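Local coordinates for TNF receptor-associated factor 5 (PDB 4GJH), which probably acts as a trimeric cytoplasmic adaptor that binds activated TNF-family receptors through its TRAF domain and relays their signals in immune cells, at residues C[20-25]-C[52-57]. Sequence-based numbering, arbitrary orientation.
Sequences ACYSGK and PFYTSR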
loop_
_atom_site.group_PDB
_atom_site.type_symbol
_atom_site.label_atom_id
_atom_site.label_comp_id
_atom_site.label_asym_id
_atom_site.label_seq_id
_atom_site.Cartn_x
_atom_site.Cartn_y
_atom_site.Cartn_z
ATOM N N ALA C 20 -3.756 -6.526 -0.093
ATOM C CA ALA C 20 -4.509 -5.637 0.770
ATOM C C ALA C 20 -5.106 -4.423 0.029
ATOM O O ALA C 20 -4.478 -3.857 -0.875
ATOM C CB ALA C 20 -3.660 -5.210 1.919
ATOM N N CYS C 21 -6.329 -4.045 0.412
ATOM C CA CYS C 21 -6.999 -2.848 -0.110
ATOM C C CYS C 21 -7.544 -2.104 1.074
ATOM O O CYS C 21 -7.891 -2.735 2.072
ATOM C CB CYS C 21 -8.172 -3.211 -1.023
ATOM S SG CYS C 21 -7.744 -4.170 -2.494
ATOM N N TYR C 22 -7.674 -0.781 0.962
ATOM C CA TYR C 22 -8.017 0.020 2.131
ATOM C C TYR C 22 -9.188 0.967 1.964
ATOM O O TYR C 22 -9.218 2.046 2.560
ATOM C CB TYR C 22 -6.799 0.775 2.623
ATOM C CG TYR C 22 -5.668 -0.134 3.001
ATOM C CD1 TYR C 22 -5.554 -0.630 4.287
ATOM C CD2 TYR C 22 -4.715 -0.507 2.068
ATOM C CE1 TYR C 22 -4.520 -1.469 4.632
ATOM C CE2 TYR C 22 -3.677 -1.344 2.399
ATOM C CZ TYR C 22 -3.579 -1.815 3.681
ATOM O OH TYR C 22 -2.541 -2.651 4.010
ATOM N N SER C 23 -10.169 0.552 1.178
ATOM C CA SER C 23 -11.347 1.378 0.970
ATOM C C SER C 23 -12.621 0.590 1.128
ATOM O O SER C 23 -13.655 0.970 0.578
ATOM C CB SER C 23 -11.316 1.983 -0.413
ATOM O OG SER C 23 -10.078 2.627 -0.604
ATOM N N GLY C 24 -12.541 -0.499 1.886
ATOM C CA GLY C 24 -13.690 -1.358 2.101
ATOM C C GLY C 24 -14.157 -2.064 0.839
ATOM O O GLY C 24 -15.302 -2.494 0.738
ATOM N N LYS C 25 -13.263 -2.197 -0.125
ATOM C CA LYS C 25 -13.632 -2.749 -1.415
ATOM C C LYS C 25 -12.702 -3.919 -1.719
ATOM O O LYS C 25 -11.480 -3.786 -1.648
ATOM C CB LYS C 25 -13.479 -1.665 -2.480
ATOM C CG LYS C 25 -14.571 -1.604 -3.520
ATOM C CD LYS C 25 -14.062 -0.933 -4.812
ATOM C CE LYS C 25 -12.872 -1.703 -5.426
ATOM N NZ LYS C 25 -12.430 -1.195 -6.768
ATOM N N PRO C 52 -6.999 -10.665 3.275
ATOM C CA PRO C 52 -7.649 -9.648 4.106
ATOM C C PRO C 52 -7.725 -8.292 3.410
ATOM O O PRO C 52 -6.733 -7.881 2.801
ATOM C CB PRO C 52 -6.706 -9.548 5.311
ATOM C CG PRO C 52 -6.079 -10.910 5.391
ATOM C CD PRO C 52 -5.869 -11.318 3.960
ATOM N N PHE C 53 -8.874 -7.616 3.493
ATOM C CA PHE C 53 -8.962 -6.206 3.105
ATOM C C PHE C 53 -9.514 -5.354 4.240
ATOM O O PHE C 53 -9.924 -5.880 5.267
ATOM C CB PHE C 53 -9.784 -6.011 1.848
ATOM C CG PHE C 53 -11.235 -6.347 2.015
ATOM C CD1 PHE C 53 -12.211 -5.351 1.934
ATOM C CD2 PHE C 53 -11.633 -7.654 2.230
ATOM C CE1 PHE C 53 -13.561 -5.657 2.071
ATOM C CE2 PHE C 53 -12.985 -7.976 2.377
ATOM C CZ PHE C 53 -13.953 -6.972 2.293
ATOM N N TYR C 54 -9.507 -4.034 4.057
ATOM C CA TYR C 54 -9.762 -3.110 5.158
ATOM C C TYR C 54 -10.674 -1.978 4.782
ATOM O O TYR C 54 -10.720 -1.576 3.622
ATOM C CB TYR C 54 -8.454 -2.502 5.610
ATOM C CG TYR C 54 -7.438 -3.515 6.017
ATOM C CD1 TYR C 54 -7.207 -3.783 7.350
ATOM C CD2 TYR C 54 -6.719 -4.218 5.073
ATOM C CE1 TYR C 54 -6.277 -4.709 7.739
ATOM C CE2 TYR C 54 -5.785 -5.152 5.456
ATOM C CZ TYR C 54 -5.559 -5.392 6.804
ATOM O OH TYR C 54 -4.604 -6.319 7.221
ATOM N N THR C 55 -11.374 -1.440 5.778
ATOM C CA THR C 55 -12.225 -0.274 5.560
ATOM C C THR C 55 -11.374 1.000 5.444
ATOM O O THR C 55 -11.776 1.975 4.812
ATOM C CB THR C 55 -13.277 -0.101 6.685
ATOM O OG1 THR C 55 -12.622 -0.012 7.957
ATOM C CG2 THR C 55 -14.213 -1.255 6.701
ATOM N N SER C 56 -10.199 0.972 6.069
ATOM C CA SER C 56 -9.255 2.077 6.035
ATOM C C SER C 56 -7.969 1.534 6.594
ATOM O O SER C 56 -7.972 0.462 7.189
ATOM C CB SER C 56 -9.746 3.273 6.857
ATOM O OG SER C 56 -9.770 3.002 8.244
ATOM N N ARG C 57 -6.865 2.255 6.398
ATOM C CA ARG C 57 -5.556 1.716 6.766
ATOM C C ARG C 57 -5.585 1.225 8.204
ATOM O O ARG C 57 -5.039 0.162 8.507
ATOM C CB ARG C 57 -4.436 2.737 6.565
ATOM C CG ARG C 57 -3.033 2.230 6.966
ATOM C CD ARG C 57 -2.297 1.496 5.833
ATOM N NE ARG C 57 -2.462 2.199 4.557
ATOM C CZ ARG C 57 -1.908 1.817 3.409
ATOM N NH1 ARG C 57 -1.128 0.730 3.368
ATOM N NH2 ARG C 57 -2.130 2.520 2.301
#
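Two backbone hydrogen bonds hold Tyr54 by its N and its O: the N donates to Cys21 O at 2.9 Å, and the O accepts from Gly24 N at 2.7 Å. They tie the linker between helix 3-19 and strand 25-30 to the end of edge strand 48-54 in the MATH β-sandwich of the TRAF domain, where helix and sandwich meet. The chain turns at Gly24, whose positive phi (66°) is readily adopted by glycine. Gly24 also bonds through its backbone to Val170 of strand 164-170, and Phe53 to Leu62 of strand 61-67, so the junction reaches both sheets.

Beyond these backbone bonds, the Tyr22 ring has Arg57 over one face and Tyr54 obliquely beside it. Tyr22 and Tyr54 point the same way with nearly parallel planes, but they are slid apart and barely overlap, Tyr22 CE1 lying 3.5 Å from Tyr54 CD2. The bent Arg57 chain folds its guanidinium flat over Tyr22 in a cation-pi stack, planes at 19°, Arg57 CZ 3.9 Å from the ring centroid. Arg57 of a neighbouring subunit also packs on Tyr22, which places this ring at the trimer interface. On the other flank, Phe53 turns its ring edge to the turn, CE1 lying 3.8 Å from Gly24 C.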